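1-pyrroline-5-carboxylate dehydrogenase (Thermus thermophilus, PDB 1UZB) probably oxidises glutamate semialdehyde, the open form of 1-pyrroline-5-carboxylate, to glutamate with a nicotinamide cofactor, as a member of the aldehyde dehydrogenase family. Local coordinates at residues Y38-G43 against F235-G240; W46-E51 against T67-G72; P94-S99 against A148-R153; E168-P173 against K510-R515. One frame throughout, in Å; residues are numbered along the deposited sequence.

Four contacts in one aldehyde dehydrogenase chain illustrate how a small set of local packings ties a fold and its assembly together. Contacts 1 and 2 are neighbours, their centres about 6 Å apart: strand 36-42 lies between strands 45-47 and 64-69, so the two contacts share one sheet, and L40 O lies 2.8 Å from V47 N. Contacts 3 and 4 form a second pair, with centres about 17 Å apart, joined where the rings of Y152 and Y171 pack, and both reach the second subunit. The pairs are well separated, contacts 1 and 4 by about 37 Å between centres. A bound methylpentanediol, probably from crystallisation, meets K510 in contact 4.

Contact 1: residues Y38-G43 against F235-G240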
# COMPACT_ATOMS: atom_id res chain seq x y z
N TYR A 38 -48.91 -6.37 15.64
CA TYR A 38 -47.68 -5.58 15.69
C TYR A 38 -47.97 -4.11 15.41
O TYR A 38 -48.49 -3.77 14.35
CB TYR A 38 -46.66 -6.10 14.67
CG TYR A 38 -46.41 -7.60 14.73
CD1 TYR A 38 -47.34 -8.50 14.20
CD2 TYR A 38 -45.25 -8.11 15.31
CE1 TYR A 38 -47.11 -9.88 14.25
CE2 TYR A 38 -45.02 -9.48 15.37
CZ TYR A 38 -45.95 -10.36 14.83
OH TYR A 38 -45.72 -11.71 14.89
N PRO A 39 -47.62 -3.22 16.35
CA PRO A 39 -47.87 -1.79 16.14
C PRO A 39 -46.84 -1.14 15.22
O PRO A 39 -45.96 -1.81 14.67
CB PRO A 39 -47.78 -1.21 17.56
CG PRO A 39 -48.04 -2.40 18.46
CD PRO A 39 -47.29 -3.49 17.76
N LEU A 40 -46.97 0.17 15.05
CA LEU A 40 -46.01 0.94 14.25
C LEU A 40 -44.83 1.16 15.19
O LEU A 40 -44.94 0.93 16.39
CB LEU A 40 -46.59 2.31 13.87
CG LEU A 40 -47.99 2.40 13.25
CD1 LEU A 40 -48.37 3.87 13.05
CD2 LEU A 40 -48.00 1.67 11.92
N TYR A 41 -43.69 1.59 14.66
CA TYR A 41 -42.54 1.89 15.50
C TYR A 41 -42.10 3.29 15.12
O TYR A 41 -41.61 3.53 14.01
CB TYR A 41 -41.40 0.90 15.26
CG TYR A 41 -40.26 1.03 16.25
CD1 TYR A 41 -40.35 0.48 17.53
CD2 TYR A 41 -39.09 1.72 15.91
CE1 TYR A 41 -39.29 0.60 18.45
CE2 TYR A 41 -38.04 1.85 16.81
CZ TYR A 41 -38.14 1.29 18.08
OH TYR A 41 -37.09 1.40 18.96
N ILE A 42 -42.32 4.24 16.03
CA ILE A 42 -41.98 5.63 15.79
C ILE A 42 -41.26 6.22 16.99
O ILE A 42 -41.70 6.05 18.12
CB ILE A 42 -43.26 6.47 15.54
CG1 ILE A 42 -44.05 5.89 14.36
CG2 ILE A 42 -42.88 7.92 15.28
CD1 ILE A 42 -45.42 6.52 14.17
N GLY A 43 -40.17 6.93 16.73
CA GLY A 43 -39.44 7.56 17.81
C GLY A 43 -39.03 6.65 18.95
O GLY A 43 -39.13 7.03 20.12
N PHE A 235 -40.91 2.44 11.55
CA PHE A 235 -41.70 1.43 10.85
C PHE A 235 -43.13 1.90 10.61
O PHE A 235 -43.89 2.07 11.57
CB PHE A 235 -41.67 0.16 11.71
CG PHE A 235 -42.44 -1.00 11.15
CD1 PHE A 235 -43.48 -1.56 11.88
CD2 PHE A 235 -42.09 -1.58 9.94
CE1 PHE A 235 -44.16 -2.68 11.42
CE2 PHE A 235 -42.77 -2.70 9.47
CZ PHE A 235 -43.80 -3.25 10.21
N LEU A 236 -43.50 2.09 9.34
CA LEU A 236 -44.83 2.56 8.99
C LEU A 236 -45.63 1.72 8.00
O LEU A 236 -45.79 2.10 6.83
CB LEU A 236 -44.75 3.99 8.44
CG LEU A 236 -44.29 5.12 9.38
CD1 LEU A 236 -44.46 6.46 8.67
CD2 LEU A 236 -45.10 5.10 10.66
N PRO A 237 -46.13 0.56 8.44
CA PRO A 237 -46.92 -0.27 7.52
C PRO A 237 -48.18 0.52 7.15
O PRO A 237 -48.72 1.26 7.98
CB PRO A 237 -47.23 -1.51 8.36
CG PRO A 237 -47.17 -1.00 9.78
CD PRO A 237 -45.98 -0.09 9.75
N GLY A 238 -48.63 0.37 5.90
CA GLY A 238 -49.81 1.09 5.46
C GLY A 238 -50.49 0.44 4.27
O GLY A 238 -49.91 -0.42 3.60
N VAL A 239 -51.72 0.85 4.00
CA VAL A 239 -52.49 0.31 2.89
C VAL A 239 -52.64 1.36 1.79
O VAL A 239 -52.98 2.51 2.07
CB VAL A 239 -53.90 -0.13 3.34
CG1 VAL A 239 -54.71 -0.61 2.14
CG2 VAL A 239 -53.78 -1.23 4.38
N GLY A 240 -52.39 0.96 0.55
CA GLY A 240 -52.52 1.89 -0.55
C GLY A 240 -51.35 2.85 -0.69
O GLY A 240 -50.31 2.67 -0.07
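L40 and P237 fit together most closely here: the methyl CD2 of L40 presses on the proline ring, 3.4 Å from P237 CD, a little tighter than usual for two carbons. A chi1 of -50° sets CG of L40 beside its backbone N; CD1 prolongs the chain and CD2, the side branch, meets P237. The proline in turn lies over one face of the F235 ring, its CD 3.5 Å above the plane and offset toward the rim, so methyl, pyrrolidine and phenyl pack in succession. A second bump fills a second hollow next door, where the end of I42 crosses L236 at about a right angle and I42 CD1 reaches L236 CD2 at 3.8 Å; L236 also leans on A76 and A79 of helix 73-90. At the edge of the F235 ring, near its plane, sits P39 O, 3.7 Å from CD1.

The backbones are joined by a single antiparallel bridge, the hydrogen-bonded pair Y41 and F235. Y41 N gives to F235 O at 3.1 Å and F235 N to Y41 O at 2.8 Å. Beside the paired bonds, Y41 CB and F235 CB come within 3.6 Å. Beyond this the tyrosine ring leads away, its hydroxyl bonded to H224.

The bridge couples strand 36-42 of one sheet to strand 233-235 of another. Its chemistry is mainly apolar, with two backbone bonds setting the register; P39 O, buried without a hydrogen-bonding partner, has the aromatic edge of F235 as its neighbour, a modest compensation at most.

Contact 2: residues W46-E51 against T67-G72; sequences WVDTKE and TTAKAG
A69 and K70 meet T49 and E51 at the margin of a mixed four-stranded sheet, where the chain from 46 to 51 leaves edge strand 45-47 and makes for the other edge strand, 52-57, crossing beside L40 and past the C-terminal end of strand 64-69. Following the second segment, A69 comes first: its methyl CB lies 3.3 Å from T49 OG1 and 3.6 Å from D48 OD1, an oxygen that also accepts from T49 N and H37. The next residue, K70, gives its backbone N to T49 OG1 in a nearly straight bond of 2.9 Å (165°). The same hydroxyl donates to E51 O, 2.7 Å away and approached in the carbonyl plane, so one oxygen both accepts and donates. This double role depends on a T49 chi1 of 60°, which sets OG1 between backbone N and carbonyl carbon and leaves CG2 against K70 O. With a valine in place of T49 the hydroxyl is gone, and K70 N would probably be left with its weak, bent approach to E51 O, while the turn at E51 lost its internal tie. K70 runs out fully extended and crosses the side chain of E51. Its apolar part is met first, E51 OE2 lying 3.4 Å from K70 CD, and the salt bridge follows at the tip, where E51 OE2 stands 3.5 Å from K70 NZ.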
# COMPACT_ATOMS: atom_id res chain seq x y z
N TRP A 46 -43.20 1.52 20.25
CA TRP A 46 -44.26 0.92 19.45
C TRP A 46 -45.53 1.73 19.67
O TRP A 46 -45.94 1.95 20.81
CB TRP A 46 -44.47 -0.54 19.86
CG TRP A 46 -43.28 -1.41 19.56
CD1 TRP A 46 -42.26 -1.74 20.41
CD2 TRP A 46 -42.98 -2.03 18.30
NE1 TRP A 46 -41.34 -2.52 19.76
CE2 TRP A 46 -41.75 -2.71 18.46
CE3 TRP A 46 -43.62 -2.06 17.06
CZ2 TRP A 46 -41.15 -3.43 17.42
CZ3 TRP A 46 -43.02 -2.78 16.02
CH2 TRP A 46 -41.80 -3.45 16.21
N VAL A 47 -46.13 2.19 18.58
CA VAL A 47 -47.33 3.00 18.64
C VAL A 47 -48.45 2.33 17.85
O VAL A 47 -48.30 2.04 16.67
CB VAL A 47 -47.07 4.40 18.03
CG1 VAL A 47 -48.29 5.29 18.21
CG2 VAL A 47 -45.84 5.02 18.67
N ASP A 48 -49.58 2.09 18.51
CA ASP A 48 -50.71 1.44 17.87
C ASP A 48 -51.65 2.47 17.24
O ASP A 48 -51.55 3.67 17.50
CB ASP A 48 -51.48 0.60 18.89
CG ASP A 48 -52.07 -0.66 18.28
OD1 ASP A 48 -52.12 -0.76 17.04
OD2 ASP A 48 -52.49 -1.54 19.06
N THR A 49 -52.56 1.98 16.40
CA THR A 49 -53.54 2.84 15.74
C THR A 49 -54.91 2.17 15.87
O THR A 49 -55.00 1.00 16.22
CB THR A 49 -53.21 3.03 14.25
OG1 THR A 49 -53.20 1.77 13.59
CG2 THR A 49 -51.85 3.69 14.09
N LYS A 50 -55.97 2.92 15.58
CA LYS A 50 -57.31 2.37 15.66
C LYS A 50 -57.53 1.37 14.54
O LYS A 50 -58.02 0.26 14.77
CB LYS A 50 -58.35 3.50 15.57
CG LYS A 50 -59.79 3.01 15.67
CD LYS A 50 -60.78 4.18 15.70
CE LYS A 50 -60.70 5.02 14.43
NZ LYS A 50 -61.03 4.23 13.22
N GLU A 51 -57.16 1.76 13.32
CA GLU A 51 -57.31 0.88 12.16
C GLU A 51 -56.16 -0.12 12.13
O GLU A 51 -55.10 0.13 12.70
CB GLU A 51 -57.31 1.71 10.87
CG GLU A 51 -58.49 2.66 10.75
CD GLU A 51 -58.47 3.46 9.46
OE1 GLU A 51 -59.40 4.27 9.24
OE2 GLU A 51 -57.52 3.28 8.66
N THR A 67 -51.60 -9.20 12.34
CA THR A 67 -52.16 -7.92 11.95
C THR A 67 -51.18 -6.86 12.43
O THR A 67 -50.37 -7.11 13.32
CB THR A 67 -53.53 -7.66 12.62
OG1 THR A 67 -53.37 -7.60 14.04
CG2 THR A 67 -54.51 -8.75 12.26
N THR A 68 -51.25 -5.68 11.82
CA THR A 68 -50.38 -4.59 12.23
C THR A 68 -51.18 -3.31 12.27
O THR A 68 -52.29 -3.24 11.74
CB THR A 68 -49.20 -4.38 11.26
OG1 THR A 68 -49.70 -3.85 10.02
CG2 THR A 68 -48.47 -5.69 11.00
N ALA A 69 -50.61 -2.29 12.90
CA ALA A 69 -51.26 -0.99 12.95
C ALA A 69 -51.21 -0.46 11.52
O ALA A 69 -50.49 -1.00 10.68
CB ALA A 69 -50.50 -0.06 13.89
N LYS A 70 -51.99 0.57 11.25
CA LYS A 70 -52.04 1.16 9.91
C LYS A 70 -51.70 2.64 10.01
O LYS A 70 -52.41 3.40 10.66
CB LYS A 70 -53.43 0.97 9.31
CG LYS A 70 -53.58 1.52 7.90
CD LYS A 70 -55.00 1.36 7.40
CE LYS A 70 -55.18 1.98 6.03
NZ LYS A 70 -56.59 1.87 5.56
N ALA A 71 -50.62 3.04 9.35
CA ALA A 71 -50.19 4.42 9.38
C ALA A 71 -50.92 5.28 8.36
O ALA A 71 -51.25 4.83 7.27
CB ALA A 71 -48.68 4.50 9.14
N GLY A 72 -51.16 6.53 8.75
CA GLY A 72 -51.81 7.49 7.89
C GLY A 72 -50.87 8.67 7.77
O GLY A 72 -49.72 8.59 8.20

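Contact 3: residues P94-S99 against A148-R153; sequences PQEDRS and AALRYR
Q95, E96 and S99 pack against A149, L150 and R153 in a buried contact, where the first turn of helix 95-111 packs on the last part of helix 128-149 and the chain that follows it. No direct hydrogen bond links the segments; a methyl, a leucine branch, one water and a long salt bridge do the joining. With CG of Q95 anti to the backbone N (chi1 -176°) and the chain bent at chi2, the amide swings over the methyl of A149, and Q95 NE2 comes within 3.3 Å of A149 CB. That amide is firmly oriented: NE2 gives to S99 OG at 3.0 Å, near the amide plane, and also meets A199 O, while OE1 accepts from R98 NH2 at 2.8 Å. The arginine donates in its guanidinium plane but stands well above the glutamine carbonyl plane. The water completes the link, donating to Q95 OE1 at 2.8 Å and to A149 O at 2.6 Å.

On the neighbouring flank L150 CD2 rests 3.7 Å from Q95 CG and also against E96 CG, the glutamate crossing the leucine at about a right angle. S99 OG lies beside L150 CG and is bonded to A146 O. Outermost, E96 OE1 and R153 NH1 form a long salt bridge of 3.8 Å; their flat groups are 67° apart and no N-H points at the oxygen, so charge alone acts. E96 also packs on E168, and R153 on Y154, of the second subunit. The arrangement belongs to the helical part of the aldehyde dehydrogenase fold that precedes strand 165-180, here brought up against a subunit interface.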
# COMPACT_ATOMS: atom_id res chain seq x y z
N PRO A 94 -19.61 8.78 16.05
CA PRO A 94 -18.40 8.40 15.32
C PRO A 94 -18.82 7.21 14.46
O PRO A 94 -19.67 6.41 14.88
CB PRO A 94 -17.44 7.98 16.43
CG PRO A 94 -17.83 8.88 17.56
CD PRO A 94 -19.35 8.85 17.50
N GLN A 95 -18.26 7.08 13.26
CA GLN A 95 -18.63 5.97 12.40
C GLN A 95 -18.40 4.63 13.08
O GLN A 95 -19.19 3.69 12.91
CB GLN A 95 -17.86 6.03 11.08
CG GLN A 95 -18.28 4.94 10.09
CD GLN A 95 -19.77 4.97 9.81
OE1 GLN A 95 -20.31 5.96 9.31
NE2 GLN A 95 -20.46 3.88 10.13
N GLU A 96 -17.34 4.52 13.88
CA GLU A 96 -17.05 3.27 14.57
C GLU A 96 -18.22 2.86 15.48
O GLU A 96 -18.52 1.66 15.61
CB GLU A 96 -15.77 3.40 15.40
CG GLU A 96 -14.49 3.46 14.58
CD GLU A 96 -14.23 4.82 13.96
OE1 GLU A 96 -13.26 4.93 13.17
OE2 GLU A 96 -14.97 5.77 14.25
N ASP A 97 -18.86 3.85 16.08
CA ASP A 97 -20.00 3.62 16.97
C ASP A 97 -21.23 3.15 16.19
O ASP A 97 -21.93 2.23 16.61
CB ASP A 97 -20.35 4.89 17.75
CG ASP A 97 -19.31 5.25 18.80
OD1 ASP A 97 -18.19 4.69 18.78
OD2 ASP A 97 -19.62 6.10 19.66
N ARG A 98 -21.50 3.79 15.05
CA ARG A 98 -22.65 3.39 14.24
C ARG A 98 -22.43 1.99 13.68
O ARG A 98 -23.36 1.18 13.64
CB ARG A 98 -22.88 4.39 13.10
CG ARG A 98 -23.40 5.75 13.55
CD ARG A 98 -23.93 6.57 12.37
NE ARG A 98 -22.85 6.92 11.45
CZ ARG A 98 -22.32 8.14 11.35
NH1 ARG A 98 -22.77 9.14 12.09
NH2 ARG A 98 -21.30 8.34 10.52
N SER A 99 -21.21 1.71 13.24
CA SER A 99 -20.91 0.39 12.69
C SER A 99 -21.06 -0.71 13.74
O SER A 99 -21.58 -1.79 13.44
CB SER A 99 -19.51 0.37 12.07
OG SER A 99 -19.50 1.14 10.87
N ALA A 148 -18.25 -1.44 5.20
CA ALA A 148 -18.10 -0.51 4.10
C ALA A 148 -18.20 0.95 4.55
O ALA A 148 -17.50 1.82 4.02
CB ALA A 148 -19.15 -0.79 3.03
N ALA A 149 -19.06 1.21 5.53
CA ALA A 149 -19.24 2.57 6.02
C ALA A 149 -17.94 3.16 6.57
O ALA A 149 -17.70 4.36 6.47
CB ALA A 149 -20.32 2.59 7.10
N LEU A 150 -17.09 2.32 7.16
CA LEU A 150 -15.83 2.80 7.71
C LEU A 150 -14.88 3.33 6.65
O LEU A 150 -13.98 4.11 6.95
CB LEU A 150 -15.16 1.69 8.52
CG LEU A 150 -15.84 1.39 9.86
CD1 LEU A 150 -15.31 0.09 10.43
CD2 LEU A 150 -15.61 2.54 10.82
N ARG A 151 -15.09 2.92 5.40
CA ARG A 151 -14.25 3.36 4.30
C ARG A 151 -14.52 4.83 3.95
O ARG A 151 -13.75 5.45 3.22
CB ARG A 151 -14.48 2.48 3.07
CG ARG A 151 -14.14 1.01 3.29
CD ARG A 151 -12.64 0.79 3.36
NE ARG A 151 -12.02 0.81 2.03
CZ ARG A 151 -12.05 -0.21 1.18
NH1 ARG A 151 -12.66 -1.34 1.51
NH2 ARG A 151 -11.49 -0.09 -0.02
N TYR A 152 -15.61 5.37 4.48
CA TYR A 152 -15.99 6.76 4.22
C TYR A 152 -15.78 7.66 5.43
O TYR A 152 -16.16 8.83 5.40
CB TYR A 152 -17.47 6.85 3.82
CG TYR A 152 -17.81 6.17 2.51
CD1 TYR A 152 -18.16 4.83 2.47
CD2 TYR A 152 -17.76 6.88 1.31
CE1 TYR A 152 -18.47 4.20 1.25
CE2 TYR A 152 -18.07 6.27 0.10
CZ TYR A 152 -18.41 4.93 0.08
OH TYR A 152 -18.71 4.33 -1.12
N ARG A 153 -15.15 7.14 6.48
CA ARG A 153 -14.96 7.92 7.70
C ARG A 153 -14.11 9.18 7.58
O ARG A 153 -13.20 9.27 6.75
CB ARG A 153 -14.42 7.02 8.82
CG ARG A 153 -12.94 6.68 8.73
CD ARG A 153 -12.60 5.61 9.76
NE ARG A 153 -11.16 5.45 9.96
CZ ARG A 153 -10.40 6.28 10.67
NH1 ARG A 153 -10.95 7.34 11.26
NH2 ARG A 153 -9.10 6.05 10.81
O HOH W 1 -18.90 6.59 7.01

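Contact 4: residues E168-P173 against K510-R515; sequences ESFYVP and KAVAER
F170 and K510 lie side by side on one face of an antiparallel ladder, pointing the same way. The F170 side chain turns between its own backbone N and carbonyl carbon (chi1 53°), which folds the ring over the partner strand: one face covers K510 O, CZ touches K510 CD at 3.8 Å, and CE1 meets V512 CG2 at 3.8 Å. K510 is fully extended, so its methylenes flank the ring while NZ goes on to R461 O and F464 O of the fourth subunit and to a bound methylpentanediol. Replacing F170 by an alanine would probably open a gap beside K510 CD and V512 CG2 and leave Y154 of the same chain without its edge-to-face partner. Toward the other face S169 OG rests 3.3 Å from A511 CB. E168, extended as well, carries OE1 to that same tyrosine and to R461 of the fourth subunit, and OE2 to R100 of the second.

The strands run 156° apart in direction. E168 N gives to V512 O at 2.9 Å and V512 N to E168 O at 2.8 Å, and F170 and K510 form a second such pair. In the fourth subunit a strand continues the sheet beside A511-E514, as in the oligomerisation arm of aldehyde dehydrogenases. Apolar flanks and charged tips divide the work: carbon packs within the arm, while the buried amine and carboxylate find their partners largely across subunits.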
# COMPACT_ATOMS: atom_id res chain seq x y z
N GLU A 168 -9.27 20.01 3.59
CA GLU A 168 -9.89 18.79 4.07
C GLU A 168 -11.28 18.58 3.50
O GLU A 168 -12.16 19.41 3.71
CB GLU A 168 -9.95 18.86 5.59
CG GLU A 168 -10.42 17.61 6.30
CD GLU A 168 -10.50 17.84 7.79
OE1 GLU A 168 -11.50 18.43 8.24
OE2 GLU A 168 -9.56 17.44 8.50
N SER A 169 -11.46 17.48 2.78
CA SER A 169 -12.77 17.14 2.23
C SER A 169 -13.26 15.88 2.93
O SER A 169 -12.49 14.95 3.19
CB SER A 169 -12.68 16.93 0.72
OG SER A 169 -12.61 18.18 0.05
N PHE A 170 -14.55 15.87 3.25
CA PHE A 170 -15.14 14.74 3.95
C PHE A 170 -16.61 14.58 3.63
O PHE A 170 -17.27 15.50 3.14
CB PHE A 170 -14.94 14.91 5.47
CG PHE A 170 -15.42 16.22 6.01
CD1 PHE A 170 -14.59 17.34 6.05
CD2 PHE A 170 -16.71 16.35 6.52
CE1 PHE A 170 -15.03 18.56 6.57
CE2 PHE A 170 -17.16 17.55 7.04
CZ PHE A 170 -16.32 18.66 7.07
N TYR A 171 -17.13 13.39 3.92
CA TYR A 171 -18.52 13.08 3.67
C TYR A 171 -19.41 13.29 4.88
O TYR A 171 -18.98 13.14 6.03
CB TYR A 171 -18.68 11.64 3.19
CG TYR A 171 -17.93 11.35 1.91
CD1 TYR A 171 -16.79 10.55 1.92
CD2 TYR A 171 -18.35 11.90 0.70
CE1 TYR A 171 -16.08 10.30 0.75
CE2 TYR A 171 -17.65 11.65 -0.47
CZ TYR A 171 -16.52 10.85 -0.44
OH TYR A 171 -15.83 10.61 -1.61
N VAL A 172 -20.66 13.63 4.60
CA VAL A 172 -21.65 13.81 5.64
C VAL A 172 -22.97 13.24 5.13
O VAL A 172 -23.24 13.25 3.93
CB VAL A 172 -21.80 15.29 6.01
CG1 VAL A 172 -20.45 15.81 6.48
CG2 VAL A 172 -22.29 16.10 4.82
N PRO A 173 -23.78 12.68 6.04
CA PRO A 173 -25.07 12.11 5.64
C PRO A 173 -26.03 13.19 5.17
O PRO A 173 -25.84 14.37 5.47
CB PRO A 173 -25.53 11.39 6.91
CG PRO A 173 -24.93 12.22 8.00
CD PRO A 173 -23.55 12.51 7.48
N LYS A 510 -18.22 17.81 1.68
CA LYS A 510 -17.90 19.17 2.09
C LYS A 510 -16.38 19.35 1.98
O LYS A 510 -15.62 18.43 2.31
CB LYS A 510 -18.35 19.42 3.54
CG LYS A 510 -18.17 20.86 4.01
CD LYS A 510 -18.78 21.06 5.40
CE LYS A 510 -18.71 22.52 5.81
NZ LYS A 510 -19.30 22.74 7.15
N ALA A 511 -15.95 20.51 1.51
CA ALA A 511 -14.52 20.81 1.37
C ALA A 511 -14.24 22.05 2.21
O ALA A 511 -14.83 23.11 1.99
CB ALA A 511 -14.17 21.07 -0.09
N VAL A 512 -13.33 21.92 3.17
CA VAL A 512 -12.99 23.02 4.06
C VAL A 512 -11.50 23.35 3.98
O VAL A 512 -10.64 22.49 4.18
CB VAL A 512 -13.35 22.67 5.51
CG1 VAL A 512 -13.10 23.86 6.41
CG2 VAL A 512 -14.82 22.26 5.57
N ALA A 513 -11.21 24.62 3.71
CA ALA A 513 -9.84 25.08 3.58
C ALA A 513 -9.52 26.13 4.64
O ALA A 513 -10.33 27.02 4.91
CB ALA A 513 -9.63 25.69 2.20
N GLU A 514 -8.35 26.02 5.25
CA GLU A 514 -7.91 27.02 6.21
C GLU A 514 -6.55 27.54 5.78
O GLU A 514 -5.61 26.76 5.62
CB GLU A 514 -7.78 26.49 7.65
CG GLU A 514 -7.30 27.62 8.58
CD GLU A 514 -7.15 27.24 10.04
OE1 GLU A 514 -7.61 26.15 10.45
OE2 GLU A 514 -6.57 28.05 10.79
N ARG A 515 -6.47 28.84 5.56
CA ARG A 515 -5.21 29.47 5.20
C ARG A 515 -4.60 29.91 6.52
O ARG A 515 -5.17 30.73 7.23
CB ARG A 515 -5.44 30.67 4.29
CG ARG A 515 -4.15 31.34 3.84
CD ARG A 515 -4.40 32.34 2.73
NE ARG A 515 -4.94 31.69 1.54
CZ ARG A 515 -5.19 32.33 0.40
NH1 ARG A 515 -5.68 31.66 -0.64
NH2 ARG A 515 -4.95 33.62 0.29